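Local coordinates for tRNA (cytosine(38)-C(5))-methyltransferase (Schizosaccharomyces pombe, PDB 6FDF), which transfers a methyl group from S-adenosyl-L-methionine to C5 of cytosine 38 in the anticodon loop of tRNA(Asp) and, less efficiently, tRNA(Glu), at residues 280-292 and 305-319. Numbering follows the deposited sequence.
Sequences YFTAREVARLMGF and EKCMYRLLGNSINVK. With SAH (S-adenosyl-L-homocysteine), chain E.
Helices 283-289 and 305-313 run nearly parallel, their axes 9.8 Å apart and inclined by 18°, with A283 beside Y309 and A287 beside L312. A283 is a knob set among E305, M308, Y309 and L312, its CB over one face of the Y309 ring, offset toward the rim. That ring's hydroxyl donates to F281 O (OH to O 2.6 Å), in the carbonyl plane and on a lone pair. With chi1 at -171° the extended E305 chain carries its carboxylate to A283 N, met on the anti side of OE2 at 3.1 Å; OE2 also bonds Y215. T282 and E285 form a capping box at this helix start, T282 OG1 also bonding E207. L312 lays CD1 against A283 O and CD2 against A287 and F292, while the extended M290 chain brings SD to L312 O (3.2 Å). A Schellman motif with G291 as C' closes helix 283-289, and V318 N comes in almost in line with the M290 carbonyl (2.8 Å to O). N314-I316, linking helix 305-313 to the helix beginning at V318, belong to the S-adenosyl-L-homocysteine pocket of this class I-like methyltransferase fold. V318 CG2 sits over the centre of the F292 ring, 3.7 Å from its centroid, while S315 CB meets the ring edge. Trimmed to an alanine, F292 would lose its ring, and V318 CG2, L312 CD2 and S315 CB would probably border a gap. N317 OD1 caps the following helix at V320 N.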
ATOM      1  N   TYR A 280     -17.014   8.235   9.494  1.00 30.03           N
ATOM      2  CA  TYR A 280     -15.805   7.725   8.865  1.00 28.30           C
ATOM      3  C   TYR A 280     -15.816   6.201   8.890  1.00 29.76           C
ATOM      4  O   TYR A 280     -16.427   5.581   9.763  1.00 34.22           O
ATOM      5  CB  TYR A 280     -14.559   8.250   9.590  1.00 30.60           C
ATOM      6  CG  TYR A 280     -14.473   9.759   9.594  1.00 33.20           C
ATOM      7  CD1 TYR A 280     -14.117  10.454   8.440  1.00 30.84           C
ATOM      8  CD2 TYR A 280     -14.747  10.492  10.745  1.00 33.23           C
ATOM      9  CE1 TYR A 280     -14.048  11.837   8.428  1.00 29.52           C
ATOM     10  CE2 TYR A 280     -14.674  11.877  10.745  1.00 31.97           C
ATOM     11  CZ  TYR A 280     -14.319  12.543   9.584  1.00 37.77           C
ATOM     12  OH  TYR A 280     -14.247  13.922   9.573  1.00 37.72           O
ATOM     13  N   PHE A 281     -15.146   5.594   7.914  1.00 30.05           N
ATOM     14  CA  PHE A 281     -14.803   4.185   8.051  1.00 31.86           C
ATOM     15  C   PHE A 281     -13.895   4.010   9.257  1.00 31.12           C
ATOM     16  O   PHE A 281     -13.044   4.858   9.537  1.00 33.18           O
ATOM     17  CB  PHE A 281     -14.109   3.668   6.787  1.00 28.55           C
ATOM     18  CG  PHE A 281     -15.019   3.575   5.596  1.00 33.07           C
ATOM     19  CD1 PHE A 281     -15.883   2.500   5.452  1.00 33.56           C
ATOM     20  CD2 PHE A 281     -15.012   4.556   4.620  1.00 33.44           C
ATOM     21  CE1 PHE A 281     -16.726   2.412   4.357  1.00 36.23           C
ATOM     22  CE2 PHE A 281     -15.852   4.470   3.524  1.00 35.83           C
ATOM     23  CZ  PHE A 281     -16.711   3.397   3.395  1.00 35.89           C
ATOM     24  N   THR A 282     -14.088   2.913   9.986  1.00 30.48           N
ATOM     25  CA  THR A 282     -13.171   2.595  11.069  1.00 30.67           C
ATOM     26  C   THR A 282     -11.832   2.146  10.494  1.00 30.06           C
ATOM     27  O   THR A 282     -11.731   1.764   9.325  1.00 33.82           O
ATOM     28  CB  THR A 282     -13.749   1.499  11.963  1.00 35.14           C
ATOM     29  OG1 THR A 282     -13.666   0.242  11.278  1.00 35.76           O
ATOM     30  CG2 THR A 282     -15.204   1.793  12.306  1.00 35.88           C
ATOM     31  N   ALA A 283     -10.789   2.183  11.329  1.00 33.73           N
ATOM     32  CA  ALA A 283      -9.487   1.720  10.852  1.00 32.48           C
ATOM     33  C   ALA A 283      -9.530   0.244  10.477  1.00 31.32           C
ATOM     34  O   ALA A 283      -8.853  -0.169   9.527  1.00 31.36           O
ATOM     35  CB  ALA A 283      -8.403   1.974  11.900  1.00 30.42           C
ATOM     36  N   ARG A 284     -10.334  -0.553  11.187  1.00 32.29           N
ATOM     37  CA  ARG A 284     -10.503  -1.954  10.811  1.00 35.44           C
ATOM     38  C   ARG A 284     -11.123  -2.082   9.425  1.00 34.86           C
ATOM     39  O   ARG A 284     -10.717  -2.937   8.629  1.00 31.98           O
ATOM     40  CB  ARG A 284     -11.364  -2.681  11.846  1.00 37.93           C
ATOM     41  CG  ARG A 284     -11.771  -4.085  11.413  1.00 36.82           C
ATOM     42  CD  ARG A 284     -10.554  -4.996  11.338  1.00 36.65           C
ATOM     43  NE  ARG A 284      -9.896  -5.143  12.629  1.00 37.62           N
ATOM     44  CZ  ARG A 284      -8.682  -5.658  12.788  1.00 36.45           C
ATOM     45  NH1 ARG A 284      -7.998  -6.072  11.729  1.00 36.37           N
ATOM     46  NH2 ARG A 284      -8.157  -5.763  14.003  1.00 41.87           N
ATOM     47  N   GLU A 285     -12.103  -1.232   9.116  1.00 31.71           N
ATOM     48  CA  GLU A 285     -12.735  -1.284   7.803  1.00 32.52           C
ATOM     49  C   GLU A 285     -11.769  -0.836   6.716  1.00 30.90           C
ATOM     50  O   GLU A 285     -11.744  -1.417   5.624  1.00 31.89           O
ATOM     51  CB  GLU A 285     -14.004  -0.432   7.802  1.00 31.07           C
ATOM     52  CG  GLU A 285     -15.094  -1.020   8.705  1.00 31.13           C
ATOM     53  CD  GLU A 285     -16.243  -0.063   8.947  1.00 36.71           C
ATOM     54  OE1 GLU A 285     -16.035   1.161   8.820  1.00 35.13           O
ATOM     55  OE2 GLU A 285     -17.352  -0.537   9.287  1.00 37.24           O
ATOM     56  N   VAL A 286     -10.955   0.187   6.999  1.00 30.33           N
ATOM     57  CA  VAL A 286      -9.935   0.603   6.040  1.00 30.34           C
ATOM     58  C   VAL A 286      -8.951  -0.537   5.797  1.00 31.36           C
ATOM     59  O   VAL A 286      -8.608  -0.854   4.651  1.00 30.36           O
ATOM     60  CB  VAL A 286      -9.222   1.878   6.531  1.00 27.63           C
ATOM     61  CG1 VAL A 286      -8.076   2.238   5.603  1.00 30.61           C
ATOM     62  CG2 VAL A 286     -10.213   3.041   6.633  1.00 29.15           C
ATOM     63  N   ALA A 287      -8.491  -1.178   6.877  1.00 29.90           N
ATOM     64  CA  ALA A 287      -7.590  -2.320   6.736  1.00 29.12           C
ATOM     65  C   ALA A 287      -8.215  -3.413   5.874  1.00 33.43           C
ATOM     66  O   ALA A 287      -7.551  -3.985   5.000  1.00 32.31           O
ATOM     67  CB  ALA A 287      -7.211  -2.869   8.114  1.00 30.83           C
ATOM     68  N   ARG A 288      -9.490  -3.725   6.117  1.00 34.57           N
ATOM     69  CA  ARG A 288     -10.176  -4.740   5.321  1.00 30.98           C
ATOM     70  C   ARG A 288     -10.255  -4.337   3.854  1.00 32.60           C
ATOM     71  O   ARG A 288     -10.000  -5.154   2.963  1.00 32.14           O
ATOM     72  CB  ARG A 288     -11.578  -4.973   5.876  1.00 33.59           C
ATOM     73  CG  ARG A 288     -11.623  -5.679   7.213  1.00 33.91           C
ATOM     74  CD  ARG A 288     -13.055  -5.698   7.714  1.00 34.71           C
ATOM     75  NE  ARG A 288     -13.211  -6.452   8.953  1.00 39.21           N
ATOM     76  CZ  ARG A 288     -14.356  -6.548   9.619  1.00 39.17           C
ATOM     77  NH1 ARG A 288     -15.438  -5.932   9.168  1.00 40.51           N
ATOM     78  NH2 ARG A 288     -14.416  -7.259  10.736  1.00 43.54           N
ATOM     79  N   LEU A 289     -10.586  -3.074   3.582  1.00 35.38           N
ATOM     80  CA  LEU A 289     -10.653  -2.630   2.193  1.00 33.80           C
ATOM     81  C   LEU A 289      -9.289  -2.690   1.518  1.00 34.14           C
ATOM     82  O   LEU A 289      -9.213  -2.805   0.291  1.00 34.75           O
ATOM     83  CB  LEU A 289     -11.227  -1.216   2.124  1.00 31.53           C
ATOM     84  CG  LEU A 289     -12.732  -1.153   2.376  1.00 31.80           C
ATOM     85  CD1 LEU A 289     -13.140   0.249   2.818  1.00 33.62           C
ATOM     86  CD2 LEU A 289     -13.494  -1.564   1.120  1.00 35.04           C
ATOM     87  N   MET A 290      -8.208  -2.609   2.290  1.00 29.73           N
ATOM     88  CA  MET A 290      -6.867  -2.717   1.736  1.00 32.41           C
ATOM     89  C   MET A 290      -6.338  -4.148   1.742  1.00 31.26           C
ATOM     90  O   MET A 290      -5.179  -4.371   1.377  1.00 32.43           O
ATOM     91  CB  MET A 290      -5.916  -1.787   2.494  1.00 30.77           C
ATOM     92  CG  MET A 290      -6.259  -0.319   2.275  1.00 33.64           C
ATOM     93  SD  MET A 290      -5.096   0.794   3.078  1.00 40.65           S
ATOM     94  CE  MET A 290      -5.765   2.382   2.598  1.00 47.60           C
ATOM     95  N   GLY A 291      -7.167  -5.117   2.124  1.00 32.34           N
ATOM     96  CA  GLY A 291      -6.826  -6.522   2.038  1.00 33.18           C
ATOM     97  C   GLY A 291      -6.086  -7.102   3.223  1.00 36.55           C
ATOM     98  O   GLY A 291      -5.629  -8.248   3.142  1.00 33.15           O
ATOM     99  N   PHE A 292      -5.964  -6.365   4.320  1.00 31.30           N
ATOM    100  CA  PHE A 292      -5.292  -6.902   5.492  1.00 36.87           C
ATOM    101  C   PHE A 292      -6.184  -7.930   6.181  1.00 35.51           C
ATOM    102  O   PHE A 292      -7.407  -7.757   6.229  1.00 35.44           O
ATOM    103  CB  PHE A 292      -4.936  -5.781   6.466  1.00 36.22           C
ATOM    104  CG  PHE A 292      -3.756  -4.969   6.032  1.00 32.71           C
ATOM    105  CD1 PHE A 292      -3.913  -3.904   5.166  1.00 31.26           C
ATOM    106  CD2 PHE A 292      -2.482  -5.285   6.482  1.00 31.56           C
ATOM    107  CE1 PHE A 292      -2.822  -3.162   4.754  1.00 35.56           C
ATOM    108  CE2 PHE A 292      -1.390  -4.552   6.081  1.00 32.69           C
ATOM    109  CZ  PHE A 292      -1.557  -3.491   5.216  1.00 32.61           C
ATOM    110  N   GLU A 305      -5.792   4.129  17.257  1.00 38.63           N
ATOM    111  CA  GLU A 305      -6.520   4.026  15.996  1.00 42.58           C
ATOM    112  C   GLU A 305      -6.257   5.236  15.110  1.00 41.03           C
ATOM    113  O   GLU A 305      -6.185   5.115  13.882  1.00 37.58           O
ATOM    114  CB  GLU A 305      -8.017   3.880  16.256  1.00 45.88           C
ATOM    115  CG  GLU A 305      -8.797   3.559  14.998  1.00 49.22           C
ATOM    116  CD  GLU A 305     -10.260   3.299  15.249  1.00 53.54           C
ATOM    117  OE1 GLU A 305     -10.777   3.734  16.299  1.00 58.38           O
ATOM    118  OE2 GLU A 305     -10.903   2.665  14.388  1.00 44.98           O
ATOM    119  N   LYS A 306      -6.119   6.414  15.719  1.00 39.49           N
ATOM    120  CA  LYS A 306      -5.788   7.613  14.958  1.00 38.45           C
ATOM    121  C   LYS A 306      -4.467   7.447  14.217  1.00 37.93           C
ATOM    122  O   LYS A 306      -4.343   7.847  13.052  1.00 37.21           O
ATOM    123  CB  LYS A 306      -5.739   8.814  15.903  1.00 43.62           C
ATOM    124  CG  LYS A 306      -5.723  10.167  15.229  1.00 54.12           C
ATOM    125  CD  LYS A 306      -6.112  11.253  16.224  1.00 59.70           C
ATOM    126  CE  LYS A 306      -7.425  10.905  16.919  1.00 60.74           C
ATOM    127  NZ  LYS A 306      -7.780  11.871  17.994  1.00 63.20           N
ATOM    128  N   CYS A 307      -3.468   6.849  14.870  0.58 32.94           N
ATOM    129  CA  CYS A 307      -2.199   6.604  14.197  0.58 35.18           C
ATOM    130  C   CYS A 307      -2.316   5.484  13.170  0.58 33.00           C
ATOM    131  O   CYS A 307      -1.608   5.499  12.156  0.58 31.72           O
ATOM    132  CB  CYS A 307      -1.122   6.285  15.230  0.58 39.34           C
ATOM    133  SG  CYS A 307      -0.681   7.703  16.263  0.58 47.09           S
ATOM    134  N   MET A 308      -3.209   4.518  13.403  1.00 33.92           N
ATOM    135  CA  MET A 308      -3.401   3.442  12.431  1.00 31.97           C
ATOM    136  C   MET A 308      -3.924   3.976  11.102  1.00 28.75           C
ATOM    137  O   MET A 308      -3.533   3.482  10.039  1.00 32.55           O
ATOM    138  CB  MET A 308      -4.351   2.378  12.982  1.00 36.57           C
ATOM    139  CG  MET A 308      -3.706   1.404  13.955  1.00 39.70           C
ATOM    140  SD  MET A 308      -2.276   0.523  13.282  1.00 37.55           S
ATOM    141  CE  MET A 308      -2.983  -0.354  11.901  1.00 34.83           C
ATOM    142  N   TYR A 309      -4.835   4.959  11.135  1.00 29.68           N
ATOM    143  CA  TYR A 309      -5.281   5.569   9.884  1.00 29.31           C
ATOM    144  C   TYR A 309      -4.099   6.102   9.087  1.00 30.66           C
ATOM    145  O   TYR A 309      -4.065   5.989   7.857  1.00 30.04           O
ATOM    146  CB  TYR A 309      -6.259   6.714  10.146  1.00 30.25           C
ATOM    147  CG  TYR A 309      -7.671   6.361  10.547  1.00 31.92           C
ATOM    148  CD1 TYR A 309      -8.530   5.726   9.659  1.00 29.63           C
ATOM    149  CD2 TYR A 309      -8.173   6.736  11.789  1.00 33.53           C
ATOM    150  CE1 TYR A 309      -9.835   5.436  10.008  1.00 31.62           C
ATOM    151  CE2 TYR A 309      -9.480   6.450  12.149  1.00 34.12           C
ATOM    152  CZ  TYR A 309     -10.306   5.803  11.253  1.00 31.34           C
ATOM    153  OH  TYR A 309     -11.612   5.524  11.595  1.00 31.48           O
ATOM    154  N   ARG A 310      -3.116   6.691   9.774  1.00 29.79           N
ATOM    155  CA  ARG A 310      -1.975   7.252   9.061  1.00 28.98           C
ATOM    156  C   ARG A 310      -1.111   6.154   8.464  1.00 29.45           C
ATOM    157  O   ARG A 310      -0.620   6.287   7.335  1.00 35.26           O
ATOM    158  CB  ARG A 310      -1.157   8.134  10.001  1.00 30.89           C
ATOM    159  CG  ARG A 310      -1.992   9.211  10.661  1.00 31.42           C
ATOM    160  CD  ARG A 310      -1.151  10.133  11.531  1.00 40.64           C
ATOM    161  NE  ARG A 310      -1.991  11.137  12.184  1.00 48.26           N
ATOM    162  CZ  ARG A 310      -2.076  11.302  13.500  1.00 58.66           C
ATOM    163  NH1 ARG A 310      -1.342  10.558  14.316  1.00 60.92           N
ATOM    164  NH2 ARG A 310      -2.874  12.238  13.999  1.00 59.86           N
ATOM    165  N   LEU A 311      -0.904   5.067   9.213  1.00 26.97           N
ATOM    166  CA  LEU A 311      -0.102   3.959   8.712  1.00 29.93           C
ATOM    167  C   LEU A 311      -0.812   3.257   7.562  1.00 32.12           C
ATOM    168  O   LEU A 311      -0.181   2.877   6.571  1.00 34.27           O
ATOM    169  CB  LEU A 311       0.192   2.974   9.847  1.00 29.98           C
ATOM    170  CG  LEU A 311       1.048   3.512  10.995  1.00 29.01           C
ATOM    171  CD1 LEU A 311       1.176   2.485  12.122  1.00 36.84           C
ATOM    172  CD2 LEU A 311       2.419   3.919  10.468  1.00 34.93           C
ATOM    173  N   LEU A 312      -2.126   3.065   7.689  1.00 29.73           N
ATOM    174  CA  LEU A 312      -2.893   2.428   6.622  1.00 30.01           C
ATOM    175  C   LEU A 312      -2.930   3.298   5.372  1.00 32.51           C
ATOM    176  O   LEU A 312      -2.879   2.786   4.247  1.00 31.81           O
ATOM    177  CB  LEU A 312      -4.307   2.120   7.119  1.00 31.85           C
ATOM    178  CG  LEU A 312      -4.379   0.922   8.069  1.00 34.73           C
ATOM    179  CD1 LEU A 312      -5.710   0.883   8.835  1.00 32.02           C
ATOM    180  CD2 LEU A 312      -4.158  -0.380   7.297  1.00 32.00           C
ATOM    181  N   GLY A 313      -2.998   4.616   5.554  1.00 30.27           N
ATOM    182  CA  GLY A 313      -3.039   5.537   4.430  1.00 32.48           C
ATOM    183  C   GLY A 313      -1.837   5.428   3.516  1.00 33.51           C
ATOM    184  O   GLY A 313      -1.930   5.798   2.340  1.00 36.59           O
ATOM    185  N   ASN A 314      -0.709   4.940   4.036  1.00 30.51           N
ATOM    186  CA  ASN A 314       0.517   4.750   3.271  1.00 36.17           C
ATOM    187  C   ASN A 314       0.801   3.293   2.934  1.00 36.82           C
ATOM    188  O   ASN A 314       1.911   2.976   2.499  1.00 41.11           O
ATOM    189  CB  ASN A 314       1.710   5.311   4.047  1.00 43.67           C
ATOM    190  CG  ASN A 314       1.716   6.809   4.087  1.00 54.08           C
ATOM    191  OD1 ASN A 314       1.287   7.465   3.139  1.00 58.70           O
ATOM    192  ND2 ASN A 314       2.211   7.371   5.187  1.00 51.85           N
ATOM    193  N   SER A 315      -0.169   2.401   3.121  0.62 30.89           N
ATOM    194  CA  SER A 315       0.038   0.971   2.941  0.62 32.33           C
ATOM    195  C   SER A 315      -0.395   0.520   1.549  0.62 32.38           C
ATOM    196  O   SER A 315      -1.138   1.209   0.846  0.62 35.23           O
ATOM    197  CB  SER A 315      -0.733   0.176   4.000  0.62 33.69           C
ATOM    198  OG  SER A 315      -0.260   0.461   5.305  0.62 35.17           O
ATOM    199  N   ILE A 316       0.080  -0.662   1.159  1.00 34.21           N
ATOM    200  CA  ILE A 316      -0.292  -1.253  -0.122  1.00 34.89           C
ATOM    201  C   ILE A 316      -1.669  -1.882  -0.010  1.00 37.63           C
ATOM    202  O   ILE A 316      -2.209  -2.029   1.093  1.00 36.25           O
ATOM    203  CB  ILE A 316       0.735  -2.312  -0.556  1.00 33.89           C
ATOM    204  CG1 ILE A 316       0.754  -3.452   0.478  1.00 35.41           C
ATOM    205  CG2 ILE A 316       2.098  -1.682  -0.734  1.00 36.09           C
ATOM    206  CD1 ILE A 316       1.413  -4.720   0.012  1.00 32.50           C
ATOM    207  N   ASN A 317      -2.230  -2.292  -1.144  1.00 33.49           N
ATOM    208  CA  ASN A 317      -3.321  -3.253  -1.134  1.00 30.60           C
ATOM    209  C   ASN A 317      -2.720  -4.654  -1.142  1.00 35.87           C
ATOM    210  O   ASN A 317      -2.043  -5.045  -2.102  1.00 31.59           O
ATOM    211  CB  ASN A 317      -4.270  -3.051  -2.313  1.00 33.74           C
ATOM    212  CG  ASN A 317      -5.455  -3.984  -2.248  1.00 34.38           C
ATOM    213  OD1 ASN A 317      -5.306  -5.194  -2.419  1.00 34.14           O
ATOM    214  ND2 ASN A 317      -6.639  -3.438  -1.955  1.00 35.72           N
ATOM    215  N   VAL A 318      -2.988  -5.402  -0.068  1.00 31.35           N
ATOM    216  CA  VAL A 318      -2.383  -6.713   0.156  1.00 31.12           C
ATOM    217  C   VAL A 318      -2.852  -7.721  -0.887  1.00 34.89           C
ATOM    218  O   VAL A 318      -2.080  -8.585  -1.328  1.00 33.68           O
ATOM    219  CB  VAL A 318      -2.711  -7.185   1.586  1.00 31.15           C
ATOM    220  CG1 VAL A 318      -2.272  -8.629   1.800  1.00 34.69           C
ATOM    221  CG2 VAL A 318      -2.057  -6.262   2.611  1.00 33.32           C
ATOM    222  N   LYS A 319      -4.126  -7.639  -1.284  0.65 31.49           N
ATOM    223  CA  LYS A 319      -4.668  -8.558  -2.283  0.65 33.65           C
ATOM    224  C   LYS A 319      -3.980  -8.383  -3.631  0.65 35.55           C
ATOM    225  O   LYS A 319      -3.489  -9.355  -4.218  0.65 34.75           O
ATOM    226  CB  LYS A 319      -6.178  -8.349  -2.423  0.65 38.79           C
ATOM    227  CG  LYS A 319      -7.025  -9.341  -1.649  0.65 46.48           C
ATOM    228  CD  LYS A 319      -6.871 -10.748  -2.208  0.65 50.37           C
ATOM    229  CE  LYS A 319      -7.558 -11.769  -1.320  0.65 48.79           C
ATOM    230  NZ  LYS A 319      -7.157 -13.152  -1.676  0.65 40.94           N
TER
HETATM  231  N   SAH E 401       4.694  -0.678   2.240  0.96 61.61           N
HETATM  232  CA  SAH E 401       4.489  -0.469   3.657  0.96 62.54           C
HETATM  233  CB  SAH E 401       4.490   1.019   4.015  0.96 60.64           C
HETATM  234  CG  SAH E 401       5.310   1.837   3.020  0.96 59.67           C
HETATM  235  SD  SAH E 401       5.053   3.577   3.189  0.96 52.52           S
HETATM  236  C   SAH E 401       3.215  -1.122   4.089  0.96 68.45           C
HETATM  237  O   SAH E 401       2.579  -1.793   3.247  0.96 57.48           O
HETATM  238  OXT SAH E 401       2.860  -0.973   5.279  0.96 67.81           O
HETATM  239  C5' SAH E 401       6.754   4.016   3.124  0.96 42.54           C
HETATM  240  C4' SAH E 401       7.435   3.594   4.426  0.96 33.21           C
HETATM  241  O4' SAH E 401       8.825   3.803   4.261  0.96 32.56           O
HETATM  242  C3' SAH E 401       6.977   4.398   5.644  0.96 35.86           C
HETATM  243  O3' SAH E 401       6.603   3.512   6.698  0.96 35.19           O
HETATM  244  C2' SAH E 401       8.227   5.166   6.082  0.96 33.90           C
HETATM  245  O2' SAH E 401       8.363   5.205   7.506  0.96 35.33           O
HETATM  246  C1' SAH E 401       9.353   4.352   5.455  0.96 28.13           C
HETATM  247  N9  SAH E 401      10.533   5.147   5.054  0.96 32.80           N
HETATM  248  C8  SAH E 401      10.548   6.307   4.367  0.96 33.09           C
HETATM  249  N7  SAH E 401      11.820   6.736   4.182  0.96 33.36           N
HETATM  250  C5  SAH E 401      12.651   5.843   4.754  0.96 33.08           C
HETATM  251  C6  SAH E 401      14.110   5.690   4.922  0.96 34.05           C
HETATM  252  N6  SAH E 401      14.964   6.611   4.422  0.96 35.72           N
HETATM  253  N1  SAH E 401      14.546   4.598   5.593  0.96 33.33           N
HETATM  254  C2  SAH E 401      13.704   3.676   6.093  0.96 28.37           C
HETATM  255  N3  SAH E 401      12.365   3.752   5.977  0.96 29.09           N
HETATM  256  C4  SAH E 401      11.791   4.802   5.334  0.96 32.60           C
HETATM  257  O   HOH W   1     -11.072   0.103  14.020  1.00 40.29           O
HETATM  258  O   HOH W   2      -7.649  -0.997  -1.270  1.00 38.65           O
HETATM  259  O   HOH W   3      -8.704  -5.693  -0.485  1.00 40.78           O